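Local coordinates for protein pyruvate kinase 1 (Trypanosoma brucei brucei, PDB 4KCT) that catalyses phosphoryl transfer from phosphoenolpyruvate to ADP, giving pyruvate and ATP, and has an intrinsic oxaloacetate decarboxylase activity, at residues M397-N402 with I419-T424; K452-R457 with V480-S485. All blocks are in the same frame, centred on the assembly; numbering follows the deposited sequence.

Contact 1: M397-N402 with I419-T424; sequences MLVLSN and IICVTT. With FDP (2,6-di-O-phosphono-beta-D-fructofuranose), chain F.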
loop_
_atom_site.group_PDB
_atom_site.type_symbol
_atom_site.label_atom_id
_atom_site.label_comp_id
_atom_site.label_asym_id
_atom_site.label_seq_id
_atom_site.Cartn_x
_atom_site.Cartn_y
_atom_site.Cartn_z
ATOM N N MET A 397 28.233 4.934 1.364
ATOM C CA MET A 397 27.971 6.352 1.356
ATOM C C MET A 397 29.093 7.012 2.129
ATOM O O MET A 397 29.755 6.366 2.942
ATOM C CB MET A 397 26.631 6.629 2.038
ATOM C CG MET A 397 25.451 5.904 1.359
ATOM S SD MET A 397 23.873 6.319 2.155
ATOM C CE MET A 397 23.704 8.066 1.715
ATOM N N LEU A 398 29.305 8.289 1.872
ATOM C CA LEU A 398 30.360 9.048 2.514
ATOM C C LEU A 398 29.745 10.380 2.933
ATOM O O LEU A 398 29.060 11.015 2.131
ATOM C CB LEU A 398 31.494 9.288 1.495
ATOM C CG LEU A 398 32.640 10.233 1.862
ATOM C CD1 LEU A 398 33.286 9.793 3.152
ATOM C CD2 LEU A 398 33.668 10.182 0.730
ATOM N N VAL A 399 29.917 10.763 4.201
ATOM C CA VAL A 399 29.359 12.025 4.701
ATOM C C VAL A 399 30.427 12.764 5.518
ATOM O O VAL A 399 31.207 12.135 6.241
ATOM C CB VAL A 399 28.082 11.793 5.574
ATOM C CG1 VAL A 399 28.385 10.878 6.778
ATOM C CG2 VAL A 399 27.453 13.133 6.020
ATOM N N LEU A 400 30.541 14.075 5.302
ATOM C CA LEU A 400 31.382 14.923 6.182
ATOM C C LEU A 400 30.555 15.406 7.365
ATOM O O LEU A 400 29.473 15.975 7.179
ATOM C CB LEU A 400 31.922 16.139 5.409
ATOM C CG LEU A 400 33.209 15.893 4.594
ATOM C CD1 LEU A 400 33.101 14.609 3.791
ATOM C CD2 LEU A 400 33.500 17.084 3.678
ATOM N N SER A 401 30.974 15.051 8.578
ATOM C CA SER A 401 30.233 15.483 9.759
ATOM C C SER A 401 31.201 15.803 10.863
ATOM O O SER A 401 32.072 15.009 11.166
ATOM C CB SER A 401 29.250 14.393 10.234
ATOM O OG SER A 401 28.449 14.895 11.295
ATOM N N ASN A 402 31.077 16.994 11.427
ATOM C CA ASN A 402 31.952 17.406 12.512
ATOM C C ASN A 402 31.350 17.128 13.879
ATOM O O ASN A 402 32.061 16.681 14.795
ATOM C CB ASN A 402 32.313 18.887 12.361
ATOM C CG ASN A 402 32.913 19.189 10.996
ATOM O OD1 ASN A 402 33.843 18.502 10.554
ATOM N ND2 ASN A 402 32.292 20.108 10.267
ATOM N N ILE A 419 28.154 3.581 6.057
ATOM C CA ILE A 419 28.213 5.040 5.987
ATOM C C ILE A 419 29.575 5.491 6.515
ATOM O O ILE A 419 29.835 5.459 7.727
ATOM C CB ILE A 419 27.156 5.670 6.884
ATOM C CG1 ILE A 419 25.759 5.162 6.521
ATOM C CG2 ILE A 419 27.244 7.208 6.842
ATOM C CD1 ILE A 419 24.728 5.545 7.575
ATOM N N ILE A 420 30.470 5.841 5.602
ATOM C CA ILE A 420 31.762 6.374 5.996
ATOM C C ILE A 420 31.623 7.837 6.387
ATOM O O ILE A 420 31.130 8.639 5.607
ATOM C CB ILE A 420 32.763 6.267 4.831
ATOM C CG1 ILE A 420 32.930 4.781 4.428
ATOM C CG2 ILE A 420 34.105 6.890 5.225
ATOM C CD1 ILE A 420 33.655 4.597 3.115
ATOM N N CYS A 421 31.989 8.168 7.624
ATOM C CA CYS A 421 31.909 9.528 8.076
ATOM C C CYS A 421 33.333 10.067 8.280
ATOM O O CYS A 421 34.106 9.537 9.118
ATOM C CB CYS A 421 31.140 9.611 9.390
ATOM S SG CYS A 421 31.166 11.284 10.115
ATOM N N VAL A 422 33.685 11.096 7.516
ATOM C CA VAL A 422 34.931 11.821 7.753
ATOM C C VAL A 422 34.662 12.992 8.682
ATOM O O VAL A 422 33.803 13.861 8.394
ATOM C CB VAL A 422 35.573 12.321 6.447
ATOM C CG1 VAL A 422 36.881 13.059 6.758
ATOM C CG2 VAL A 422 35.855 11.137 5.518
ATOM N N THR A 423 35.309 12.963 9.840
ATOM C CA THR A 423 35.050 13.935 10.864
ATOM C C THR A 423 36.333 14.652 11.270
ATOM O O THR A 423 37.427 14.106 11.159
ATOM C CB THR A 423 34.376 13.281 12.110
ATOM O OG1 THR A 423 34.053 14.295 13.060
ATOM C CG2 THR A 423 35.303 12.259 12.759
ATOM N N THR A 424 36.190 15.854 11.803
ATOM C CA THR A 424 37.344 16.609 12.301
ATOM C C THR A 424 37.493 16.504 13.825
ATOM O O THR A 424 38.345 17.178 14.413
ATOM C CB THR A 424 37.193 18.096 11.942
ATOM O OG1 THR A 424 35.906 18.540 12.378
ATOM C CG2 THR A 424 37.286 18.284 10.429
HETATM P P1 FDP F . 32.255 21.811 6.736
HETATM O O1P FDP F . 32.537 21.393 5.309
HETATM O O2P FDP F . 33.173 21.129 7.718
HETATM O O3P FDP F . 32.077 23.307 6.945
HETATM O O1 FDP F . 29.446 23.714 7.103
HETATM C C1 FDP F . 29.339 22.804 6.004
HETATM C C2 FDP F . 29.498 21.383 6.531
HETATM O O2 FDP F . 30.808 21.153 7.121
HETATM C C3 FDP F . 29.214 20.323 5.471
HETATM O O3 FDP F . 30.290 20.193 4.545
HETATM C C4 FDP F . 29.084 19.087 6.345
HETATM O O4 FDP F . 28.464 17.978 5.670
HETATM C C5 FDP F . 28.227 19.627 7.480
HETATM O O5 FDP F . 28.500 21.076 7.528
HETATM C C6 FDP F . 28.589 18.960 8.801
HETATM O O6 FDP F . 27.560 19.270 9.744
HETATM P P2 FDP F . 27.485 18.431 11.128
HETATM O O4P FDP F . 27.126 16.998 10.699
HETATM O O5P FDP F . 28.860 18.575 11.702
HETATM O O6P FDP F . 26.386 19.104 11.912
HETATM O O HOH W 1 34.315 16.754 8.447
#
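Met397 to Leu400 pair in parallel with Ile419 to Val422, their axes 4.6 Å apart at closest and inclined at 25°. They are the two strands of a beta-alpha-beta unit in the alpha/beta domain, connected by helix 405-412. Val399 turns its backbone toward the partner strand, giving its N-H to Ile420 O and accepting at its carbonyl from Val422 N. On the face of the sheet covered by helix 455-467, Leu398 reaches over the neighbouring strand: with CG trans to the backbone N (chi1 171°), its CD1 lies 3.7 Å from both Ile420 CG2 and Val422 CG2. On the other face Val399 CG1 rests 3.8 Å from Ile419 CG2, and Ile410 of helix 405-412 packs on both residues.

Past the paired residues, the 397-402 segment binds the effector, fructose 2,6-bisphosphate, and Thr423 and Thr424 bond to it. Thr423 OG1 donates to Ser401 O in the carbonyl plane, 2.8 Å away, and itself receives Arg425 N. Ser401 CB leans on Cys421 SG while its OG donates a 2.6 Å hydrogen bond to FDP O4P. Asn402 bridges the two phosphates, its backbone N meeting O5P of one and its ND2 lying 2.9 Å from O2P of the other. The amide is held from its oxygen side as well, which should fix its rotation and present ND2 to the ligand. Asn402 OD1 takes a water that also donates to Val422 O, and it accepts from Thr424 OG1 at 2.8 Å, the hydroxyl standing 52° above the carbonyl plane.

Contact 2: K452-R457 with V480-S485; sequences KDKEKR and VHADHS. With FDP (2,6-di-O-phosphono-beta-D-fructofuranose), chain F.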
loop_
_atom_site.group_PDB
_atom_site.type_symbol
_atom_site.label_atom_id
_atom_site.label_comp_id
_atom_site.label_asym_id
_atom_site.label_seq_id
_atom_site.Cartn_x
_atom_site.Cartn_y
_atom_site.Cartn_z
ATOM N N LYS A 452 38.238 23.945 3.091
ATOM C CA LYS A 452 36.966 24.635 2.821
ATOM C C LYS A 452 36.215 24.030 1.647
ATOM O O LYS A 452 34.981 24.011 1.640
ATOM C CB LYS A 452 37.195 26.132 2.550
ATOM C CG LYS A 452 37.335 26.986 3.799
ATOM C CD LYS A 452 37.344 28.465 3.437
ATOM C CE LYS A 452 36.339 29.254 4.268
ATOM N NZ LYS A 452 36.994 30.340 5.058
ATOM N N ASP A 453 36.949 23.590 0.630
ATOM C CA ASP A 453 36.320 22.993 -0.544
ATOM C C ASP A 453 36.079 21.483 -0.456
ATOM O O ASP A 453 35.672 20.865 -1.440
ATOM C CB ASP A 453 37.051 23.368 -1.832
ATOM C CG ASP A 453 38.379 22.608 -2.025
ATOM O OD1 ASP A 453 39.095 22.959 -2.984
ATOM O OD2 ASP A 453 38.716 21.679 -1.248
ATOM N N LYS A 454 36.269 20.920 0.744
ATOM C CA LYS A 454 35.918 19.509 1.054
ATOM C C LYS A 454 36.788 18.453 0.385
ATOM O O LYS A 454 36.640 17.263 0.660
ATOM C CB LYS A 454 34.421 19.187 0.776
ATOM C CG LYS A 454 33.489 20.386 0.678
ATOM C CD LYS A 454 33.209 20.937 2.042
ATOM C CE LYS A 454 32.260 22.120 1.973
ATOM N NZ LYS A 454 32.577 23.016 3.125
ATOM N N GLU A 455 37.630 18.859 -0.553
ATOM C CA GLU A 455 38.332 17.875 -1.397
ATOM C C GLU A 455 39.294 16.933 -0.624
ATOM O O GLU A 455 39.410 15.752 -0.955
ATOM C CB GLU A 455 39.073 18.580 -2.535
ATOM C CG GLU A 455 38.152 19.284 -3.513
ATOM C CD GLU A 455 37.233 18.309 -4.247
ATOM O OE1 GLU A 455 36.155 18.734 -4.708
ATOM O OE2 GLU A 455 37.568 17.108 -4.326
ATOM N N LYS A 456 40.002 17.457 0.378
ATOM C CA LYS A 456 40.915 16.621 1.158
ATOM C C LYS A 456 40.130 15.587 1.960
ATOM O O LYS A 456 40.516 14.421 2.049
ATOM C CB LYS A 456 41.778 17.472 2.101
ATOM C CG LYS A 456 42.831 18.301 1.372
ATOM C CD LYS A 456 43.441 19.350 2.288
ATOM C CE LYS A 456 44.532 20.124 1.578
ATOM N NZ LYS A 456 45.302 20.906 2.578
ATOM N N ARG A 457 39.047 16.029 2.581
ATOM C CA ARG A 457 38.238 15.111 3.339
ATOM C C ARG A 457 37.571 14.063 2.480
ATOM O O ARG A 457 37.488 12.899 2.870
ATOM C CB ARG A 457 37.229 15.857 4.216
ATOM C CG ARG A 457 37.883 16.424 5.464
ATOM C CD ARG A 457 36.940 17.341 6.208
ATOM N NE ARG A 457 36.581 18.516 5.425
ATOM C CZ ARG A 457 35.556 19.305 5.729
ATOM N NH1 ARG A 457 34.730 18.959 6.725
ATOM N NH2 ARG A 457 35.332 20.424 5.032
ATOM N N VAL A 480 27.911 13.038 0.575
ATOM C CA VAL A 480 27.041 14.075 1.117
ATOM C C VAL A 480 27.903 15.072 1.905
ATOM O O VAL A 480 28.645 14.681 2.824
ATOM C CB VAL A 480 25.992 13.464 2.069
ATOM C CG1 VAL A 480 25.176 14.572 2.768
ATOM C CG2 VAL A 480 25.073 12.482 1.303
ATOM N N HIS A 481 27.803 16.351 1.551
ATOM C CA HIS A 481 28.396 17.444 2.350
ATOM C C HIS A 481 27.813 18.747 1.864
ATOM O O HIS A 481 26.792 18.738 1.175
ATOM C CB HIS A 481 29.938 17.448 2.266
ATOM C CG HIS A 481 30.488 17.419 0.849
ATOM N ND1 HIS A 481 30.514 18.524 0.039
ATOM C CD2 HIS A 481 31.140 16.404 0.145
ATOM C CE1 HIS A 481 31.103 18.199 -1.142
ATOM N NE2 HIS A 481 31.516 16.922 -1.068
ATOM N N ALA A 482 28.433 19.887 2.195
ATOM C CA ALA A 482 27.888 21.174 1.686
ATOM C C ALA A 482 28.581 21.584 0.385
ATOM O O ALA A 482 29.644 21.041 0.041
ATOM C CB ALA A 482 28.003 22.270 2.723
ATOM N N ASP A 483 27.918 22.432 -0.398
ATOM C CA ASP A 483 28.565 23.022 -1.560
ATOM C C ASP A 483 29.547 24.083 -1.072
ATOM O O ASP A 483 29.879 24.139 0.130
ATOM C CB ASP A 483 27.536 23.592 -2.557
ATOM C CG ASP A 483 26.748 24.785 -1.984
ATOM O OD1 ASP A 483 27.219 25.406 -0.997
ATOM O OD2 ASP A 483 25.641 25.075 -2.503
ATOM N N HIS A 484 30.141 24.817 -1.993
ATOM C CA HIS A 484 31.261 25.674 -1.611
ATOM C C HIS A 484 30.904 26.861 -0.763
ATOM O O HIS A 484 31.755 27.400 -0.094
ATOM C CB HIS A 484 32.113 26.066 -2.806
ATOM C CG HIS A 484 32.961 24.925 -3.339
ATOM N ND1 HIS A 484 33.761 25.049 -4.432
ATOM C CD2 HIS A 484 33.072 23.585 -2.920
ATOM C CE1 HIS A 484 34.332 23.850 -4.714
ATOM N NE2 HIS A 484 33.913 22.957 -3.789
ATOM N N SER A 485 29.627 27.197 -0.652
ATOM C CA SER A 485 29.285 28.349 0.182
ATOM C C SER A 485 28.384 28.102 1.404
ATOM O O SER A 485 28.429 28.859 2.371
ATOM C CB SER A 485 28.811 29.531 -0.662
ATOM O OG SER A 485 27.616 29.228 -1.297
HETATM P P1 FDP F . 32.255 21.811 6.736
HETATM O O1P FDP F . 32.537 21.393 5.309
HETATM O O2P FDP F . 33.173 21.129 7.718
HETATM O O3P FDP F . 32.077 23.307 6.945
HETATM O O1 FDP F . 29.446 23.714 7.103
HETATM C C1 FDP F . 29.339 22.804 6.004
HETATM C C2 FDP F . 29.498 21.383 6.531
HETATM O O2 FDP F . 30.808 21.153 7.121
HETATM C C3 FDP F . 29.214 20.323 5.471
HETATM O O3 FDP F . 30.290 20.193 4.545
HETATM C C4 FDP F . 29.084 19.087 6.345
HETATM O O4 FDP F . 28.464 17.978 5.670
HETATM C C5 FDP F . 28.227 19.627 7.480
HETATM O O5 FDP F . 28.500 21.076 7.528
HETATM C C6 FDP F . 28.589 18.960 8.801
HETATM O O6 FDP F . 27.560 19.270 9.744
HETATM P P2 FDP F . 27.485 18.431 11.128
HETATM O O4P FDP F . 27.126 16.998 10.699
HETATM O O5P FDP F . 28.860 18.575 11.702
HETATM O O6P FDP F . 26.386 19.104 11.912
HETATM O O HOH W 2 30.663 25.036 2.651
#
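Lys454 lays the base of its side chain over one face of the His481 imidazole: CB stands above the middle of the ring, 4.0 Å from the centroid and only 11° off the normal, a CH-pi contact. CG continues the packing, 3.6 Å from His481 ND1. A bend at chi2 (-76°) then turns the chain toward the bound fructose 2,6-bisphosphate, where NZ donates to FDP O1P at 2.7 Å. The ammonium is gripped further by Lys452 O, 3.0 Å from NZ, and by a water that bridges it to Asp483 O.

The imidazole beneath is held by its edges. His481 ND1 donates to Ala482 O, 2.7 Å away and in the ring plane, and NE2 is hydrogen-bonded to Arg494 of the same chain, two bonds that should hold the ring's rotation and keep its face turned to the lysine. Ala482 N in turn donates to FDP O3. Arg457 presents the edge of its guanidinium to the same phosphate as Lys454, with P1 in the plane of the group. NH1 reaches FDP O2P at 2.8 Å and NH2 reaches FDP O1P at 3.0 Å, while NE forms a salt bridge with Asp451.

Farther out, Asp453 CB sits over one face of His484, 4.0 Å from the ring centroid, 25° off the normal and displaced toward the rim. His484 also meets His484 of a neighbouring subunit, their ring planes nearly perpendicular. Asp453 OD2 accepts from Glu455 N in an Asx turn as helix 455-467 begins. With a lysine and an arginine converging on one phosphate, the arrangement is that of an anion pocket, consistent with the allosteric effector site of trypanosomatid pyruvate kinases.

Overall arrangement
Contacts 1 and 2 share one sheet, in which strand 396-400 lies between 419-423 and 476-481, and their centres are about 11 Å apart. They join through probable backbone hydrogen bonds from Val480 N to Leu398 O (2.8 Å) and from Leu400 N to Val480 O (3.2 Å). Leu400 CD2 also packs 3.7 Å from Arg457 CZ. The sugar bisphosphate lies against both: residues 397-402 reach both phosphates, whereas 452-457 grip the P1 phosphate and 480-485 the sugar. Pyruvate and magnesium bind in the barrel domain, so this site is separate from the catalytic one, and contact 2 extends to a neighbouring subunit.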